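Local coordinates for putative uncharacterized protein (Bacteroides vulgatus, PDB 4F7A) that probably binds glycans, perhaps mucin O-glycans, at the outer membrane as a SusD/RagB-family nutrient-binding lipoprotein with a TPR-like helical fold, at residues D70-V74 with Y75-A79; A268-L271 with N272-D276. One frame throughout, in Å; residues are numbered along the deposited sequence.

Contact 1: D70-V74 with Y75-A79; sequences DKNTV and YALEA
Asn72 holds its amide beside its own backbone N, with CG anti to the carbonyl carbon (chi1 -84°), and this swings OD1 across to the chain beyond the turn, where it accepts a hydrogen bond from Glu78 N at 2.9 Å. The approach is nearly straight at both ends, with an N-H...O angle of 168°. The Leu77 side chain crosses that of Asn72 at about a right angle, its CD2 3.7 Å from Asn72 OD1. The turn itself is closed by the backbone: Tyr75 N donates to Asn72 O, while Lys71 O takes Ala76 N at 3.0 Å and Val74 N from opposite faces of its carbonyl plane. Tyr75 has positive phi (62°), which helps the chain reverse after the short 3-10 segment 72-73. Lys71 and Glu78 run side by side, and Lys71 CD lies 3.6 Å from Glu78 OE1, but the ammonium bends away at chi4 to form a salt bridge with Asp70 OD1, NZ to OD1 3.0 Å. The nitrogen of the Asn72 amide, ND2, hydrogen-bonds to Leu52 O. The turn lies in the loop between strand 61-62 and helix 79-82, with Glu78 at that helix's N-cap position, while Asn72 and Leu77 pack against Phe57 of helix 54-57.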
loop_
_atom_site.group_PDB
_atom_site.type_symbol
_atom_site.label_atom_id
_atom_site.label_comp_id
_atom_site.label_asym_id
_atom_site.label_seq_id
_atom_site.Cartn_x
_atom_site.Cartn_y
_atom_site.Cartn_z
ATOM N N ASP A 70 12.735 -19.225 8.098
ATOM C CA ASP A 70 12.985 -19.114 9.534
ATOM C C ASP A 70 13.085 -17.631 9.938
ATOM O O ASP A 70 13.474 -17.292 11.056
ATOM C CB ASP A 70 14.238 -19.902 9.962
ATOM C CG ASP A 70 15.513 -19.468 9.242
ATOM O OD1 ASP A 70 15.479 -18.590 8.360
ATOM O OD2 ASP A 70 16.564 -20.029 9.573
ATOM N N LYS A 71 12.674 -16.763 9.032
ATOM C CA LYS A 71 12.726 -15.324 9.274
ATOM C C LYS A 71 11.328 -14.678 9.306
ATOM O O LYS A 71 10.495 -15.065 10.147
ATOM C CB LYS A 71 13.696 -14.681 8.272
ATOM C CG LYS A 71 15.133 -15.263 8.374
ATOM C CD LYS A 71 16.072 -14.714 7.296
ATOM C CE LYS A 71 17.477 -15.259 7.467
ATOM N NZ LYS A 71 17.545 -16.727 7.308
ATOM N N ASN A 72 11.058 -13.707 8.430
ATOM C CA ASN A 72 9.862 -12.876 8.539
ATOM C C ASN A 72 8.574 -13.691 8.510
ATOM O O ASN A 72 7.626 -13.361 9.216
ATOM C CB ASN A 72 9.815 -11.811 7.436
ATOM C CG ASN A 72 10.619 -10.573 7.772
ATOM O OD1 ASN A 72 11.415 -10.584 8.699
ATOM N ND2 ASN A 72 10.418 -9.487 6.997
ATOM N N THR A 73 8.543 -14.737 7.681
ATOM C CA THR A 73 7.332 -15.518 7.520
ATOM C C THR A 73 6.835 -16.114 8.842
ATOM O O THR A 73 5.620 -16.238 9.041
ATOM C CB THR A 73 7.487 -16.602 6.410
ATOM O OG1 THR A 73 6.194 -17.142 6.091
ATOM C CG2 THR A 73 8.462 -17.733 6.816
ATOM N N VAL A 74 7.760 -16.471 9.733
ATOM C CA VAL A 74 7.412 -17.011 11.074
ATOM C C VAL A 74 7.573 -15.950 12.157
ATOM O O VAL A 74 7.698 -16.254 13.351
ATOM C CB VAL A 74 8.217 -18.275 11.439
ATOM C CG1 VAL A 74 7.814 -19.457 10.579
ATOM C CG2 VAL A 74 9.790 -18.022 11.375
ATOM N N TYR A 75 7.517 -14.687 11.749
ATOM C CA TYR A 75 7.597 -13.563 12.675
ATOM C C TYR A 75 8.923 -13.493 13.450
ATOM O O TYR A 75 8.967 -12.875 14.516
ATOM C CB TYR A 75 6.423 -13.523 13.670
ATOM C CG TYR A 75 5.044 -13.193 13.122
ATOM C CD1 TYR A 75 4.856 -12.544 11.895
ATOM C CD2 TYR A 75 3.923 -13.496 13.865
ATOM C CE1 TYR A 75 3.584 -12.220 11.441
ATOM C CE2 TYR A 75 2.647 -13.183 13.412
ATOM C CZ TYR A 75 2.484 -12.553 12.211
ATOM O OH TYR A 75 1.211 -12.257 11.805
ATOM N N ALA A 76 9.981 -14.126 12.936
ATOM C CA ALA A 76 11.339 -13.924 13.464
ATOM C C ALA A 76 11.937 -12.825 12.588
ATOM O O ALA A 76 12.614 -13.081 11.604
ATOM C CB ALA A 76 12.155 -15.215 13.395
ATOM N N LEU A 77 11.607 -11.585 12.912
ATOM C CA LEU A 77 11.814 -10.514 11.962
ATOM C C LEU A 77 13.308 -10.274 11.741
ATOM O O LEU A 77 14.072 -10.175 12.686
ATOM C CB LEU A 77 11.131 -9.230 12.426
ATOM C CG LEU A 77 9.607 -9.274 12.586
ATOM C CD1 LEU A 77 9.074 -7.918 12.927
ATOM C CD2 LEU A 77 8.911 -9.761 11.298
ATOM N N GLU A 78 13.694 -10.201 10.468
ATOM C CA GLU A 78 15.060 -9.968 10.054
ATOM C C GLU A 78 15.341 -8.451 10.011
ATOM O O GLU A 78 14.772 -7.715 9.195
ATOM C CB GLU A 78 15.287 -10.616 8.690
ATOM C CG GLU A 78 16.722 -10.619 8.202
ATOM C CD GLU A 78 17.654 -11.477 9.041
ATOM O OE1 GLU A 78 17.187 -12.353 9.813
ATOM O OE2 GLU A 78 18.871 -11.256 8.922
ATOM N N ALA A 79 16.243 -8.024 10.888
ATOM C CA ALA A 79 16.536 -6.606 11.158
ATOM C C ALA A 79 16.927 -5.843 9.896
ATOM O O ALA A 79 16.502 -4.706 9.702
ATOM C CB ALA A 79 17.643 -6.483 12.250
#

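Contact 2: A268-L271 with N272-D276; sequences ASVL and NGYED
Val270 and Tyr274, one helical turn apart, lie side by side and point the same way, with Val270 CG1 3.6 Å from CE2 of the Tyr274 ring. Next to them, Leu271 CD2 rests 3.6 Å from Asp276 OD2, a methyl against a carboxylate. Behind these side chains stands the last turn of helix 265-273: Asn272 N, Gly273 N and Tyr274 N donate to the carbonyls of Ala268, Ser269 and Val270. The helix then stops in a Schellman motif. Glu275 takes positive phi (49°), and Asp276 N reaches back to Leu271 O at 3.0 Å, almost straight (176°) and in the carbonyl plane, while Glu275 N bonds to Asn272 O. Further out, Tyr274 OH donates to Thr406 O, Asn272 ND2 bonds to Tyr295 O, and Ile429 of helix 416-431 touches Val270, Leu271 and Asp276. With an alanine at Tyr274, Val270 CG1 would probably lose its aromatic neighbour and Thr406 O its hydroxyl partner. Asp276 OD2 forms a salt bridge with Arg278, and the carboxylate also caps a backbone N just past the segment; the buried charge is therefore likely to be offset by Arg278 and the capped N-H, even though the same OD2 also rests against the Leu271 methyl.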
loop_
_atom_site.group_PDB
_atom_site.type_symbol
_atom_site.label_atom_id
_atom_site.label_comp_id
_atom_site.label_asym_id
_atom_site.label_seq_id
_atom_site.Cartn_x
_atom_site.Cartn_y
_atom_site.Cartn_z
ATOM N N ALA A 268 -5.351 -16.976 -2.662
ATOM C CA ALA A 268 -5.850 -18.200 -3.334
ATOM C C ALA A 268 -7.225 -18.611 -2.774
ATOM O O ALA A 268 -8.127 -18.918 -3.527
ATOM C CB ALA A 268 -4.877 -19.346 -3.200
ATOM N N SER A 269 -7.383 -18.560 -1.455
ATOM C CA SER A 269 -8.672 -18.848 -0.825
ATOM C C SER A 269 -9.798 -17.949 -1.350
ATOM O O SER A 269 -10.864 -18.438 -1.723
ATOM C CB SER A 269 -8.575 -18.710 0.696
ATOM O OG SER A 269 -9.858 -18.795 1.273
ATOM N N VAL A 270 -9.532 -16.639 -1.369
ATOM C CA VAL A 270 -10.504 -15.660 -1.789
ATOM C C VAL A 270 -10.826 -15.770 -3.285
ATOM O O VAL A 270 -11.982 -15.864 -3.668
ATOM C CB VAL A 270 -10.045 -14.211 -1.397
ATOM C CG1 VAL A 270 -10.918 -13.177 -2.044
ATOM C CG2 VAL A 270 -10.022 -14.062 0.128
ATOM N N LEU A 271 -9.812 -15.738 -4.131
ATOM C CA LEU A 271 -10.063 -15.687 -5.546
ATOM C C LEU A 271 -10.645 -17.008 -6.074
ATOM O O LEU A 271 -11.514 -16.993 -6.953
ATOM C CB LEU A 271 -8.797 -15.266 -6.284
ATOM C CG LEU A 271 -8.258 -13.847 -6.027
ATOM C CD1 LEU A 271 -6.964 -13.586 -6.864
ATOM C CD2 LEU A 271 -9.275 -12.782 -6.317
ATOM N N ASN A 272 -10.209 -18.145 -5.526
ATOM C CA ASN A 272 -10.816 -19.429 -5.911
ATOM C C ASN A 272 -12.275 -19.504 -5.459
ATOM O O ASN A 272 -13.150 -19.874 -6.232
ATOM C CB ASN A 272 -10.081 -20.633 -5.308
ATOM C CG ASN A 272 -8.813 -20.989 -6.069
ATOM O OD1 ASN A 272 -8.842 -21.107 -7.288
ATOM N ND2 ASN A 272 -7.713 -21.232 -5.339
ATOM N N GLY A 273 -12.540 -19.192 -4.203
ATOM C CA GLY A 273 -13.909 -19.332 -3.687
ATOM C C GLY A 273 -14.911 -18.380 -4.333
ATOM O O GLY A 273 -16.064 -18.737 -4.547
ATOM N N TYR A 274 -14.462 -17.175 -4.651
ATOM C CA TYR A 274 -15.296 -16.196 -5.354
ATOM C C TYR A 274 -15.399 -16.455 -6.867
ATOM O O TYR A 274 -16.104 -15.739 -7.575
ATOM C CB TYR A 274 -14.745 -14.792 -5.116
ATOM C CG TYR A 274 -14.933 -14.189 -3.735
ATOM C CD1 TYR A 274 -15.765 -14.771 -2.781
ATOM C CD2 TYR A 274 -14.298 -13.001 -3.394
ATOM C CE1 TYR A 274 -15.931 -14.197 -1.536
ATOM C CE2 TYR A 274 -14.453 -12.419 -2.159
ATOM C CZ TYR A 274 -15.302 -13.016 -1.232
ATOM O OH TYR A 274 -15.507 -12.438 -0.017
ATOM N N GLU A 275 -14.670 -17.464 -7.366
ATOM C CA GLU A 275 -14.585 -17.762 -8.800
ATOM C C GLU A 275 -14.278 -16.481 -9.542
ATOM O O GLU A 275 -14.934 -16.120 -10.515
ATOM C CB GLU A 275 -15.874 -18.452 -9.304
ATOM C CG GLU A 275 -16.086 -19.801 -8.605
ATOM C CD GLU A 275 -17.186 -20.664 -9.234
ATOM O OE1 GLU A 275 -18.292 -20.157 -9.478
ATOM O OE2 GLU A 275 -16.943 -21.861 -9.446
ATOM N N ASP A 276 -13.264 -15.788 -9.045
ATOM C CA ASP A 276 -13.003 -14.413 -9.438
ATOM C C ASP A 276 -12.279 -14.410 -10.779
ATOM O O ASP A 276 -11.230 -15.039 -10.918
ATOM C CB ASP A 276 -12.178 -13.733 -8.351
ATOM C CG ASP A 276 -12.160 -12.249 -8.461
ATOM O OD1 ASP A 276 -11.810 -11.724 -9.554
ATOM O OD2 ASP A 276 -12.467 -11.593 -7.430
#

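How the contacts relate
A turn ahead of one helix and the C-terminal end of another illustrate how local structure orders a largely helical fold. Contact 1 comes first along the chain and closes before contact 2 opens; their centres are 28 Å apart and their nearest atoms about 14 Å, so they do not touch. Contact 1 lies in the loop between strand 61-62 and helix 79-82, whereas contact 2 ends helix 265-273 and leads on to helix 279-282. The two regions are nonetheless joined, since strand 61-62 pairs antiparallel with strand 262-263, just ahead of helix 265-273. Both lie in the one SusD/RagB region of the chain, where this small strand pair ties together two parts far apart in sequence.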